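Local coordinates for protein trichothecene 3-O-acetyltransferase (Gibberella zeae, PDB 2RKT) that probably transfers the acetyl group of acetyl-CoA to the 3-hydroxyl of trichothecene mycotoxins such as deoxynivalenol, as a member of the BAHD acyltransferase superfamily, at residues I6-L11 against G72-V77; L47-E52 against D179-E184; E244-A249 against V260-A265. One frame throughout, in Å; residues are numbered along the deposited sequence.

Contact 1 (I6-L11 against G72-V77)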
ATOM      1  N   ILE A   6       3.041  22.978   0.755  1.00 16.98           N
ATOM      2  CA  ILE A   6       2.147  22.217   1.647  1.00 15.98           C
ATOM      3  C   ILE A   6       2.986  21.234   2.482  1.00 17.29           C
ATOM      4  O   ILE A   6       3.465  20.215   1.956  1.00 15.96           O
ATOM      5  CB  ILE A   6       1.094  21.456   0.848  1.00 14.64           C
ATOM      6  CG1 ILE A   6       0.300  22.445  -0.026  1.00 14.21           C
ATOM      7  CG2 ILE A   6       0.117  20.696   1.765  1.00 15.63           C
ATOM      8  CD1 ILE A   6      -0.551  21.700  -1.118  1.00 11.90           C
ATOM      9  N   GLN A   7       3.160  21.569   3.765  1.00 17.12           N
ATOM     10  CA  GLN A   7       3.803  20.635   4.705  1.00 18.45           C
ATOM     11  C   GLN A   7       3.128  19.255   4.718  1.00 18.49           C
ATOM     12  O   GLN A   7       1.876  19.131   4.755  1.00 19.66           O
ATOM     13  CB  GLN A   7       3.810  21.210   6.107  1.00 17.89           C
ATOM     14  CG  GLN A   7       4.828  20.511   7.031  1.00 20.40           C
ATOM     15  CD  GLN A   7       4.977  21.252   8.322  1.00 19.59           C
ATOM     16  OE1 GLN A   7       4.787  20.683   9.401  1.00 22.02           O
ATOM     17  NE2 GLN A   7       5.272  22.544   8.232  1.00 17.79           N
ATOM     18  N   LEU A   8       3.954  18.213   4.651  1.00 18.09           N
ATOM     19  CA  LEU A   8       3.436  16.888   4.801  1.00 17.57           C
ATOM     20  C   LEU A   8       2.720  16.702   6.165  1.00 17.26           C
ATOM     21  O   LEU A   8       2.996  17.378   7.162  1.00 17.64           O
ATOM     22  CB  LEU A   8       4.511  15.815   4.549  1.00 16.55           C
ATOM     23  CG  LEU A   8       5.294  15.796   3.224  1.00 17.34           C
ATOM     24  CD1 LEU A   8       6.221  14.589   3.178  1.00 18.49           C
ATOM     25  CD2 LEU A   8       4.462  15.821   2.008  1.00 17.61           C
ATOM     26  N   ASP A   9       1.750  15.810   6.165  1.00 17.24           N
ATOM     27  CA  ASP A   9       1.267  15.215   7.382  1.00 17.13           C
ATOM     28  C   ASP A   9       2.457  14.939   8.284  1.00 18.01           C
ATOM     29  O   ASP A   9       3.499  14.477   7.814  1.00 17.30           O
ATOM     30  CB  ASP A   9       0.588  13.908   7.030  1.00 17.70           C
ATOM     31  CG  ASP A   9      -0.689  14.128   6.246  1.00 17.80           C
ATOM     32  OD1 ASP A   9      -1.701  14.543   6.853  1.00 23.50           O
ATOM     33  OD2 ASP A   9      -0.682  13.881   5.022  1.00 19.00           O
ATOM     34  N   THR A  10       2.313  15.228   9.576  1.00 17.46           N
ATOM     35  CA  THR A  10       3.377  14.889  10.545  1.00 18.49           C
ATOM     36  C   THR A  10       3.725  13.381  10.483  1.00 18.48           C
ATOM     37  O   THR A  10       4.894  13.000  10.558  1.00 19.31           O
ATOM     38  CB  THR A  10       2.983  15.370  11.982  1.00 18.36           C
ATOM     39  OG1 THR A  10       2.829  16.779  11.937  1.00 16.42           O
ATOM     40  CG2 THR A  10       4.050  15.013  13.047  1.00 20.05           C
ATOM     41  N   LEU A  11       2.709  12.539  10.313  1.00 18.95           N
ATOM     42  CA  LEU A  11       2.885  11.087  10.098  1.00 18.54           C
ATOM     43  C   LEU A  11       3.702  10.751   8.859  1.00 19.48           C
ATOM     44  O   LEU A  11       4.351   9.703   8.791  1.00 18.94           O
ATOM     45  CB  LEU A  11       1.527  10.407  10.017  1.00 18.23           C
ATOM     46  CG  LEU A  11       0.742  10.393  11.337  1.00 20.43           C
ATOM     47  CD1 LEU A  11      -0.677   9.766  11.100  1.00 17.21           C
ATOM     48  CD2 LEU A  11       1.521   9.709  12.499  1.00 21.56           C
ATOM     49  N   GLY A  72      14.835  17.209   9.326  1.00 26.66           N
ATOM     50  CA  GLY A  72      14.204  17.979   8.244  1.00 26.84           C
ATOM     51  C   GLY A  72      12.682  17.966   8.244  1.00 25.37           C
ATOM     52  O   GLY A  72      12.042  17.257   9.010  1.00 25.35           O
ATOM     53  N   THR A  73      12.105  18.797   7.377  1.00 25.90           N
ATOM     54  CA  THR A  73      10.657  18.878   7.173  1.00 23.79           C
ATOM     55  C   THR A  73      10.470  18.907   5.656  1.00 22.94           C
ATOM     56  O   THR A  73      11.187  19.626   4.957  1.00 23.29           O
ATOM     57  CB  THR A  73      10.055  20.172   7.805  1.00 24.89           C
ATOM     58  OG1 THR A  73      10.283  20.163   9.210  1.00 24.05           O
ATOM     59  CG2 THR A  73       8.533  20.238   7.576  1.00 22.96           C
ATOM     60  N   SER A  74       9.513  18.105   5.181  1.00 21.48           N
ATOM     61  CA  SER A  74       9.192  17.992   3.782  1.00 20.53           C
ATOM     62  C   SER A  74       7.898  18.702   3.491  1.00 19.12           C
ATOM     63  O   SER A  74       6.993  18.754   4.340  1.00 18.65           O
ATOM     64  CB  SER A  74       9.025  16.538   3.411  1.00 21.14           C
ATOM     65  OG  SER A  74      10.289  15.933   3.305  1.00 22.50           O
ATOM     66  N   PHE A  75       7.836  19.218   2.274  1.00 18.09           N
ATOM     67  CA  PHE A  75       6.714  20.004   1.776  1.00 16.94           C
ATOM     68  C   PHE A  75       6.448  19.592   0.361  1.00 16.96           C
ATOM     69  O   PHE A  75       7.394  19.315  -0.410  1.00 16.77           O
ATOM     70  CB  PHE A  75       7.101  21.508   1.723  1.00 16.72           C
ATOM     71  CG  PHE A  75       7.422  22.103   3.060  1.00 16.66           C
ATOM     72  CD1 PHE A  75       8.704  21.983   3.610  1.00 17.60           C
ATOM     73  CD2 PHE A  75       6.446  22.799   3.779  1.00 12.13           C
ATOM     74  CE1 PHE A  75       8.979  22.511   4.886  1.00 15.78           C
ATOM     75  CE2 PHE A  75       6.712  23.327   5.031  1.00 15.68           C
ATOM     76  CZ  PHE A  75       7.992  23.179   5.603  1.00 15.80           C
ATOM     77  N   ILE A  76       5.166  19.618  -0.021  1.00 17.03           N
ATOM     78  CA  ILE A  76       4.815  19.600  -1.440  1.00 16.69           C
ATOM     79  C   ILE A  76       4.983  20.999  -2.079  1.00 17.10           C
ATOM     80  O   ILE A  76       4.321  21.967  -1.663  1.00 15.28           O
ATOM     81  CB  ILE A  76       3.386  19.050  -1.695  1.00 17.55           C
ATOM     82  CG1 ILE A  76       3.247  17.633  -1.123  1.00 18.21           C
ATOM     83  CG2 ILE A  76       3.051  19.056  -3.223  1.00 14.63           C
ATOM     84  CD1 ILE A  76       1.791  17.181  -0.881  1.00 17.10           C
ATOM     85  N   VAL A  77       5.840  21.060  -3.106  1.00 17.34           N
ATOM     86  CA  VAL A  77       6.275  22.324  -3.749  1.00 18.02           C
ATOM     87  C   VAL A  77       6.225  22.121  -5.268  1.00 17.96           C
ATOM     88  O   VAL A  77       6.158  20.951  -5.724  1.00 17.95           O
ATOM     89  CB  VAL A  77       7.722  22.808  -3.356  1.00 17.55           C
ATOM     90  CG1 VAL A  77       7.822  23.103  -1.876  1.00 16.96           C
ATOM     91  CG2 VAL A  77       8.797  21.787  -3.826  1.00 18.66           C
TER
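L8 lies against S74 and I76, where its branched side chain covers one flank of strand 70-77. At its root, CB of L8 comes 3.9 Å from S74 O, the carbonyl that also accepts L8 N at 3.1 Å in a nearly straight bond. L8 CG stands beside the backbone N (chi1 -56°), which brings it to 3.6 Å from the same S74 O. From there the two methyls part: L8 CD1 presses on S74 CB at 3.4 Å, tighter than usual for two carbons, while L8 CD2 reaches I76 CG1 at 3.8 Å, the two side chains crossing at about a right angle. V61 of strand 60-67 also touches L8. Two residues back, I6 and I76 exchange two backbone bonds, I6 N to I76 O at 2.9 Å and I76 N to I6 O at 2.7 Å. Beta-branched isoleucines suit such extended backbones. Between them, Q7 and F75 make a non-hydrogen-bonded pair, with Q7 CB 3.7 Å from F75 CE2 on the sheet face away from the isoleucines. This pattern is that of a short antiparallel edge strand added to the beta hairpin 60-77, giving a three-stranded sheet.

Contact 2 (L47-E52 against D179-E184)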
ATOM      1  N   LEU A  47      -5.376  14.446 -16.930  1.00 15.59           N
ATOM      2  CA  LEU A  47      -4.303  14.889 -16.051  1.00 16.68           C
ATOM      3  C   LEU A  47      -4.141  16.400 -16.033  1.00 17.14           C
ATOM      4  O   LEU A  47      -3.772  16.973 -15.024  1.00 17.23           O
ATOM      5  CB  LEU A  47      -2.990  14.312 -16.486  1.00 16.90           C
ATOM      6  CG  LEU A  47      -2.634  12.904 -16.041  1.00 19.95           C
ATOM      7  CD1 LEU A  47      -1.399  12.532 -16.866  1.00 19.14           C
ATOM      8  CD2 LEU A  47      -2.346  12.910 -14.546  1.00 18.78           C
ATOM      9  N   LYS A  48      -4.364  17.025 -17.186  1.00 16.61           N
ATOM     10  CA  LYS A  48      -4.266  18.482 -17.327  1.00 16.73           C
ATOM     11  C   LYS A  48      -5.407  19.125 -16.545  1.00 15.75           C
ATOM     12  O   LYS A  48      -5.202  19.998 -15.740  1.00 15.26           O
ATOM     13  CB  LYS A  48      -4.335  18.853 -18.829  1.00 16.09           C
ATOM     14  CG  LYS A  48      -4.350  20.367 -19.064  1.00 18.13           C
ATOM     15  CD  LYS A  48      -4.340  20.682 -20.577  1.00 18.73           C
ATOM     16  CE  LYS A  48      -4.002  22.146 -20.826  1.00 22.95           C
ATOM     17  NZ  LYS A  48      -5.301  22.873 -20.932  1.00 24.66           N
ATOM     18  N   ARG A  49      -6.621  18.654 -16.785  1.00 15.58           N
ATOM     19  CA  ARG A  49      -7.784  19.082 -16.023  1.00 16.53           C
ATOM     20  C   ARG A  49      -7.591  18.962 -14.488  1.00 16.03           C
ATOM     21  O   ARG A  49      -7.954  19.848 -13.732  1.00 15.82           O
ATOM     22  CB  ARG A  49      -9.037  18.249 -16.420  1.00 15.43           C
ATOM     23  CG  ARG A  49     -10.268  18.773 -15.692  1.00 16.54           C
ATOM     24  CD  ARG A  49     -11.553  17.982 -16.005  1.00 17.41           C
ATOM     25  NE  ARG A  49     -12.576  18.271 -15.014  1.00 18.09           N
ATOM     26  CZ  ARG A  49     -13.614  17.490 -14.694  1.00 19.38           C
ATOM     27  NH1 ARG A  49     -14.479  17.886 -13.760  1.00 16.46           N
ATOM     28  NH2 ARG A  49     -13.790  16.318 -15.273  1.00 20.58           N
ATOM     29  N   PHE A  50      -7.088  17.815 -14.049  1.00 15.70           N
ATOM     30  CA  PHE A  50      -6.937  17.539 -12.634  1.00 16.45           C
ATOM     31  C   PHE A  50      -5.908  18.515 -12.068  1.00 15.53           C
ATOM     32  O   PHE A  50      -6.163  19.141 -11.053  1.00 16.53           O
ATOM     33  CB  PHE A  50      -6.516  16.070 -12.464  1.00 15.81           C
ATOM     34  CG  PHE A  50      -6.525  15.547 -11.020  1.00 18.39           C
ATOM     35  CD1 PHE A  50      -5.776  14.411 -10.709  1.00 20.56           C
ATOM     36  CD2 PHE A  50      -7.224  16.192  -9.988  1.00 18.45           C
ATOM     37  CE1 PHE A  50      -5.743  13.895  -9.418  1.00 19.17           C
ATOM     38  CE2 PHE A  50      -7.191  15.698  -8.697  1.00 20.74           C
ATOM     39  CZ  PHE A  50      -6.431  14.508  -8.409  1.00 17.17           C
ATOM     40  N   SER A  51      -4.744  18.619 -12.707  1.00 16.69           N
ATOM     41  CA  SER A  51      -3.683  19.587 -12.305  1.00 17.85           C
ATOM     42  C   SER A  51      -4.200  21.016 -12.301  1.00 17.74           C
ATOM     43  O   SER A  51      -3.787  21.832 -11.489  1.00 18.64           O
ATOM     44  CB  SER A  51      -2.538  19.607 -13.315  1.00 17.32           C
ATOM     45  OG  SER A  51      -2.003  18.343 -13.562  1.00 22.17           O
ATOM     46  N   GLU A  52      -5.055  21.348 -13.264  1.00 18.58           N
ATOM     47  CA  GLU A  52      -5.633  22.699 -13.299  1.00 18.58           C
ATOM     48  C   GLU A  52      -6.550  22.890 -12.094  1.00 17.87           C
ATOM     49  O   GLU A  52      -6.528  23.953 -11.480  1.00 18.23           O
ATOM     50  CB  GLU A  52      -6.288  22.986 -14.669  1.00 17.84           C
ATOM     51  CG  GLU A  52      -5.167  23.293 -15.675  1.00 21.20           C
ATOM     52  CD  GLU A  52      -5.573  23.431 -17.118  0.50 18.38           C
ATOM     53  OE1 GLU A  52      -6.746  23.208 -17.454  0.50 16.30           O
ATOM     54  OE2 GLU A  52      -4.665  23.734 -17.911  0.50 17.34           O
ATOM     55  N   ASP A 179     -16.396  13.759 -15.436  1.00 16.72           N
ATOM     56  CA  ASP A 179     -17.366  13.778 -14.324  1.00 15.94           C
ATOM     57  C   ASP A 179     -17.168  15.134 -13.676  1.00 16.03           C
ATOM     58  O   ASP A 179     -16.053  15.678 -13.699  1.00 14.09           O
ATOM     59  CB  ASP A 179     -17.071  12.686 -13.283  1.00 15.17           C
ATOM     60  CG  ASP A 179     -17.546  11.312 -13.693  1.00 18.65           C
ATOM     61  OD1 ASP A 179     -18.563  11.194 -14.384  1.00 17.06           O
ATOM     62  OD2 ASP A 179     -16.916  10.315 -13.278  1.00 18.06           O
ATOM     63  N   PRO A 180     -18.217  15.651 -13.017  1.00 15.99           N
ATOM     64  CA  PRO A 180     -17.980  16.876 -12.229  1.00 17.52           C
ATOM     65  C   PRO A 180     -17.220  16.559 -10.935  1.00 18.77           C
ATOM     66  O   PRO A 180     -17.269  15.428 -10.484  1.00 19.88           O
ATOM     67  CB  PRO A 180     -19.395  17.415 -11.937  1.00 17.59           C
ATOM     68  CG  PRO A 180     -20.384  16.319 -12.354  1.00 17.05           C
ATOM     69  CD  PRO A 180     -19.575  15.107 -12.866  1.00 16.40           C
ATOM     70  N   PHE A 181     -16.443  17.515 -10.413  1.00 19.48           N
ATOM     71  CA  PHE A 181     -15.911  17.437  -9.057  1.00 20.47           C
ATOM     72  C   PHE A 181     -16.935  18.011  -8.061  1.00 20.89           C
ATOM     73  O   PHE A 181     -17.556  19.042  -8.311  1.00 20.31           O
ATOM     74  CB  PHE A 181     -14.610  18.255  -8.923  1.00 20.08           C
ATOM     75  CG  PHE A 181     -13.489  17.777  -9.787  1.00 20.88           C
ATOM     76  CD1 PHE A 181     -13.201  16.414  -9.897  1.00 20.44           C
ATOM     77  CD2 PHE A 181     -12.677  18.692 -10.451  1.00 22.19           C
ATOM     78  CE1 PHE A 181     -12.137  15.953 -10.679  1.00 22.02           C
ATOM     79  CE2 PHE A 181     -11.585  18.244 -11.246  1.00 23.05           C
ATOM     80  CZ  PHE A 181     -11.328  16.863 -11.367  1.00 21.91           C
ATOM     81  N   THR A 182     -17.094  17.358  -6.921  1.00 21.69           N
ATOM     82  CA  THR A 182     -17.906  17.948  -5.856  1.00 22.40           C
ATOM     83  C   THR A 182     -17.116  18.985  -5.090  1.00 22.13           C
ATOM     84  O   THR A 182     -15.883  18.983  -5.109  1.00 21.36           O
ATOM     85  CB  THR A 182     -18.367  16.897  -4.907  1.00 22.30           C
ATOM     86  OG1 THR A 182     -17.222  16.371  -4.213  1.00 22.43           O
ATOM     87  CG2 THR A 182     -19.049  15.798  -5.678  1.00 22.19           C
ATOM     88  N   GLU A 183     -17.835  19.888  -4.419  1.00 22.64           N
ATOM     89  CA  GLU A 183     -17.187  20.832  -3.504  1.00 23.35           C
ATOM     90  C   GLU A 183     -16.504  20.065  -2.358  1.00 22.17           C
ATOM     91  O   GLU A 183     -15.448  20.463  -1.898  1.00 22.05           O
ATOM     92  CB  GLU A 183     -18.179  21.871  -2.944  1.00 23.71           C
ATOM     93  CG  GLU A 183     -17.456  23.103  -2.361  1.00 27.55           C
ATOM     94  N   GLU A 184     -17.105  18.980  -1.905  1.00 21.18           N
ATOM     95  CA  GLU A 184     -16.520  18.231  -0.804  1.00 21.78           C
ATOM     96  C   GLU A 184     -15.131  17.658  -1.221  1.00 20.33           C
ATOM     97  O   GLU A 184     -14.185  17.664  -0.426  1.00 19.13           O
ATOM     98  CB  GLU A 184     -17.493  17.125  -0.324  1.00 22.50           C
ATOM     99  CG  GLU A 184     -17.023  16.374   0.978  1.00 24.05           C
ATOM    100  CD  GLU A 184     -15.978  15.249   0.749  1.00 27.47           C
ATOM    101  OE1 GLU A 184     -15.877  14.709  -0.368  1.00 27.93           O
ATOM    102  OE2 GLU A 184     -15.257  14.897   1.714  1.00 28.35           O
TER
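R49 and F181 approach from opposite directions, and their flat groups end up stacked. The guanidinium lies over one face of the phenyl ring with the two planes 29° apart, and R49 CZ stands 4.3 Å from the centre of the F181 ring, well over the face, a cation-pi geometry. NH1 sits above the middle of the ring, whereas F181 CZ lies under the guanidinium toward its rim. R49 can reach this far because its chain is extended from CG to NE, with CG anti to the backbone N (chi1 -176°).

While a face is given to the ring, the end of the guanidinium serves a carbonyl. R49 NH1 donates to D179 O at 2.7 Å and R49 NH2 to the same D179 O at 2.8 Å, with the oxygen almost in the guanidinium plane. Two N-H groups converging on one acceptor, together with the stack, should restrict rotation of the group. Arginine suits the task, being both flat and rich in donors. NH2 has a further, weak bond to A175 O at the end of helix 162-176, and with D179 and F181 the arginine ties helix 36-53 to that helix end and to the connection leading on to helix 183-190, in the N-terminal half of this acyltransferase.

The carboxylate of D179 turns elsewhere, to a salt bridge with R177. On the buried flank, F50 CD2 comes 4.4 Å from F181 CZ, a loose apolar contact; F50 itself packs on V168, L171 and L172 of helix 162-176, as its bulk befits. F181 also touches M186. Next to F181, T182 is the N-cap of helix 183-190, its hydroxyl OG1 bonded to E185 N. Within helix 36-53, S51 OG gives a bond of 2.7 Å to L47 O, meeting the carbonyl from the face opposite to that used by S51 N.

Contact 3 (E244-A249 against V260-A265)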
ATOM      1  N   GLU A 244     -15.930 -19.808   3.225  1.00 20.16           N
ATOM      2  CA  GLU A 244     -15.659 -20.925   4.130  1.00 20.44           C
ATOM      3  C   GLU A 244     -14.717 -20.560   5.267  1.00 20.72           C
ATOM      4  O   GLU A 244     -14.844 -21.065   6.378  1.00 19.33           O
ATOM      5  CB  GLU A 244     -15.100 -22.096   3.340  1.00 21.15           C
ATOM      6  CG  GLU A 244     -16.213 -22.947   2.687  1.00 22.20           C
ATOM      7  CD  GLU A 244     -15.636 -24.067   1.818  0.50 21.06           C
ATOM      8  OE1 GLU A 244     -14.407 -24.260   1.828  0.50 22.48           O
ATOM      9  OE2 GLU A 244     -16.414 -24.748   1.124  0.50 21.93           O
ATOM     10  N   LEU A 245     -13.753 -19.693   4.974  1.00 21.42           N
ATOM     11  CA  LEU A 245     -12.847 -19.164   5.989  1.00 22.43           C
ATOM     12  C   LEU A 245     -13.592 -18.349   7.054  1.00 22.14           C
ATOM     13  O   LEU A 245     -13.346 -18.483   8.261  1.00 22.04           O
ATOM     14  CB  LEU A 245     -11.800 -18.283   5.326  1.00 22.66           C
ATOM     15  CG  LEU A 245     -10.347 -18.688   5.182  1.00 27.25           C
ATOM     16  CD1 LEU A 245      -9.514 -17.392   5.271  1.00 30.20           C
ATOM     17  CD2 LEU A 245      -9.894 -19.725   6.257  1.00 28.62           C
ATOM     18  N   LYS A 246     -14.491 -17.481   6.608  1.00 22.05           N
ATOM     19  CA  LYS A 246     -15.381 -16.803   7.541  1.00 23.30           C
ATOM     20  C   LYS A 246     -16.152 -17.831   8.372  1.00 24.20           C
ATOM     21  O   LYS A 246     -16.334 -17.622   9.563  1.00 25.31           O
ATOM     22  CB  LYS A 246     -16.377 -15.865   6.836  1.00 22.49           C
ATOM     23  CG  LYS A 246     -15.741 -14.649   6.130  1.00 23.85           C
ATOM     24  CD  LYS A 246     -16.722 -13.976   5.143  1.00 21.80           C
ATOM     25  CE  LYS A 246     -17.856 -13.227   5.849  1.00 20.19           C
ATOM     26  NZ  LYS A 246     -17.306 -12.151   6.726  1.00 18.41           N
ATOM     27  N   ASP A 247     -16.640 -18.899   7.743  1.00 25.60           N
ATOM     28  CA  ASP A 247     -17.399 -19.935   8.482  1.00 27.24           C
ATOM     29  C   ASP A 247     -16.503 -20.596   9.548  1.00 26.17           C
ATOM     30  O   ASP A 247     -16.927 -20.756  10.699  1.00 27.54           O
ATOM     31  CB  ASP A 247     -18.048 -20.989   7.544  1.00 27.02           C
ATOM     32  CG  ASP A 247     -19.292 -20.442   6.772  1.00 31.33           C
ATOM     33  OD1 ASP A 247     -19.731 -19.293   7.031  1.00 34.93           O
ATOM     34  OD2 ASP A 247     -19.848 -21.163   5.885  1.00 33.98           O
ATOM     35  N   ALA A 248     -15.274 -20.939   9.170  1.00 25.98           N
ATOM     36  CA  ALA A 248     -14.323 -21.571  10.082  1.00 25.90           C
ATOM     37  C   ALA A 248     -13.957 -20.674  11.261  1.00 26.39           C
ATOM     38  O   ALA A 248     -13.818 -21.166  12.387  1.00 25.80           O
ATOM     39  CB  ALA A 248     -13.052 -22.040   9.340  1.00 25.79           C
ATOM     40  N   ALA A 249     -13.800 -19.370  11.014  1.00 26.86           N
ATOM     41  CA  ALA A 249     -13.393 -18.475  12.065  1.00 27.94           C
ATOM     42  C   ALA A 249     -14.574 -18.242  13.023  1.00 30.33           C
ATOM     43  O   ALA A 249     -14.376 -18.107  14.237  1.00 30.91           O
ATOM     44  CB  ALA A 249     -12.846 -17.186  11.507  1.00 26.63           C
ATOM     45  N   VAL A 260     -16.202 -11.553  13.837  1.00 21.93           N
ATOM     46  CA  VAL A 260     -15.024 -10.924  13.284  1.00 21.38           C
ATOM     47  C   VAL A 260     -15.315 -10.544  11.827  1.00 20.84           C
ATOM     48  O   VAL A 260     -16.195 -11.152  11.172  1.00 20.28           O
ATOM     49  CB  VAL A 260     -13.765 -11.853  13.370  1.00 21.48           C
ATOM     50  CG1 VAL A 260     -13.339 -12.059  14.842  1.00 23.04           C
ATOM     51  CG2 VAL A 260     -13.997 -13.228  12.672  1.00 20.72           C
ATOM     52  N   SER A 261     -14.561  -9.566  11.338  1.00 19.70           N
ATOM     53  CA  SER A 261     -14.667  -9.129   9.960  1.00 20.30           C
ATOM     54  C   SER A 261     -13.943 -10.074   8.987  1.00 20.30           C
ATOM     55  O   SER A 261     -13.068 -10.887   9.406  1.00 19.01           O
ATOM     56  CB  SER A 261     -14.095  -7.722   9.854  1.00 20.73           C
ATOM     57  OG  SER A 261     -12.703  -7.770   9.811  1.00 20.05           O
ATOM     58  N   THR A 262     -14.297  -9.973   7.696  1.00 18.24           N
ATOM     59  CA  THR A 262     -13.610 -10.736   6.664  1.00 17.48           C
ATOM     60  C   THR A 262     -12.101 -10.570   6.811  1.00 17.79           C
ATOM     61  O   THR A 262     -11.284 -11.532   6.822  1.00 15.23           O
ATOM     62  CB  THR A 262     -14.042 -10.266   5.265  1.00 16.69           C
ATOM     63  OG1 THR A 262     -15.451 -10.410   5.168  1.00 16.23           O
ATOM     64  CG2 THR A 262     -13.339 -11.100   4.152  1.00 15.89           C
ATOM     65  N   ASP A 263     -11.737  -9.321   6.987  1.00 19.01           N
ATOM     66  CA  ASP A 263     -10.341  -9.001   7.150  1.00 20.96           C
ATOM     67  C   ASP A 263      -9.381  -9.617   8.243  1.00 21.08           C
ATOM     68  O   ASP A 263      -8.457 -10.322   7.869  1.00 19.67           O
ATOM     69  CB  ASP A 263     -10.225  -7.466   7.181  1.00 21.79           C
ATOM     70  CG  ASP A 263      -8.937  -6.950   6.564  1.00 26.15           C
ATOM     71  OD1 ASP A 263      -7.882  -7.147   7.206  1.00 29.66           O
ATOM     72  OD2 ASP A 263      -8.991  -6.281   5.469  1.00 27.93           O
ATOM     73  N   ASP A 264      -9.540  -9.432   9.563  1.00 23.19           N
ATOM     74  CA  ASP A 264      -9.942 -10.396  10.628  1.00 23.25           C
ATOM     75  C   ASP A 264      -9.688 -11.866  10.341  1.00 22.07           C
ATOM     76  O   ASP A 264      -8.628 -12.381  10.711  1.00 22.10           O
ATOM     77  CB  ASP A 264     -11.227 -10.131  11.454  1.00 23.97           C
ATOM     78  CG  ASP A 264     -11.195  -8.825  12.300  1.00 26.88           C
ATOM     79  OD1 ASP A 264     -10.228  -8.007  12.276  1.00 24.21           O
ATOM     80  OD2 ASP A 264     -12.238  -8.592  12.974  1.00 28.18           O
ATOM     81  N   ALA A 265     -10.644 -12.531   9.698  1.00 21.10           N
ATOM     82  CA  ALA A 265     -10.557 -13.968   9.466  1.00 20.03           C
ATOM     83  C   ALA A 265      -9.358 -14.275   8.579  1.00 19.60           C
ATOM     84  O   ALA A 265      -8.548 -15.161   8.883  1.00 19.94           O
ATOM     85  CB  ALA A 265     -11.882 -14.491   8.847  1.00 19.07           C
TER
HETATM   86  O   HOH W   1     -16.117 -12.885   9.071  1.00 24.55           O
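K246 reaches T262 with a folded side chain. Its CG stands beside the backbone N (chi1 -66°), and after a nearly extended step the chain bends twice, at chi3 (71°) and chi4 (60°), which carries the ammonium across to the first turn of the next helix. There K246 NZ donates to T262 OG1 at 3.0 Å. A second hydrogen of the ammonium goes to a water 2.7 Å from K246 NZ, and this water in turn donates to V260 O, also at 2.7 Å. A long, flexible lysine is well suited to span such a gap at the partly exposed margin. T262 places OG1 beside its own backbone N, anti to the carbonyl carbon, on the side where the lysine arrives.

Behind the polar margin the contact is apolar, centred on two alanine methyls. A265 CB points at helix 239-251, 3.9 Å from A249 CB and 4.3 Å from L245 O; alanine permits the short separation of the backbones, with K246 and A265 CA atoms 5.9 Å apart. V260 CG2 adds a contact of 4.3 Å to A249 CB, and L328 of helix 328-335 touches both L245 and A249. S261 is the N-cap of the second helix. The whole is a pair of consecutive helices packed against each other, helix 239-251 on the first turn of helix 262-278.

From the N terminus, strand 6-7 is laid down first, and contact 1 closes a long loop when residues 72-77 return to it, completing the small three-stranded sheet. Within that loop runs helix 36-53, whose residues 47-52 open contact 2; this closes only at 179-184, so contacts 1 and 2 cross along the chain. Their nearest atoms are about 11 Å apart and do not touch. Contact 2 ties the helix to the link between helices 162-176 and 183-190. Contact 3 follows in series, closing a short loop between helices 239-251 and 262-278; its centre is about 39 Å from each of the other two, and it lies across the chain's centre from contact 1.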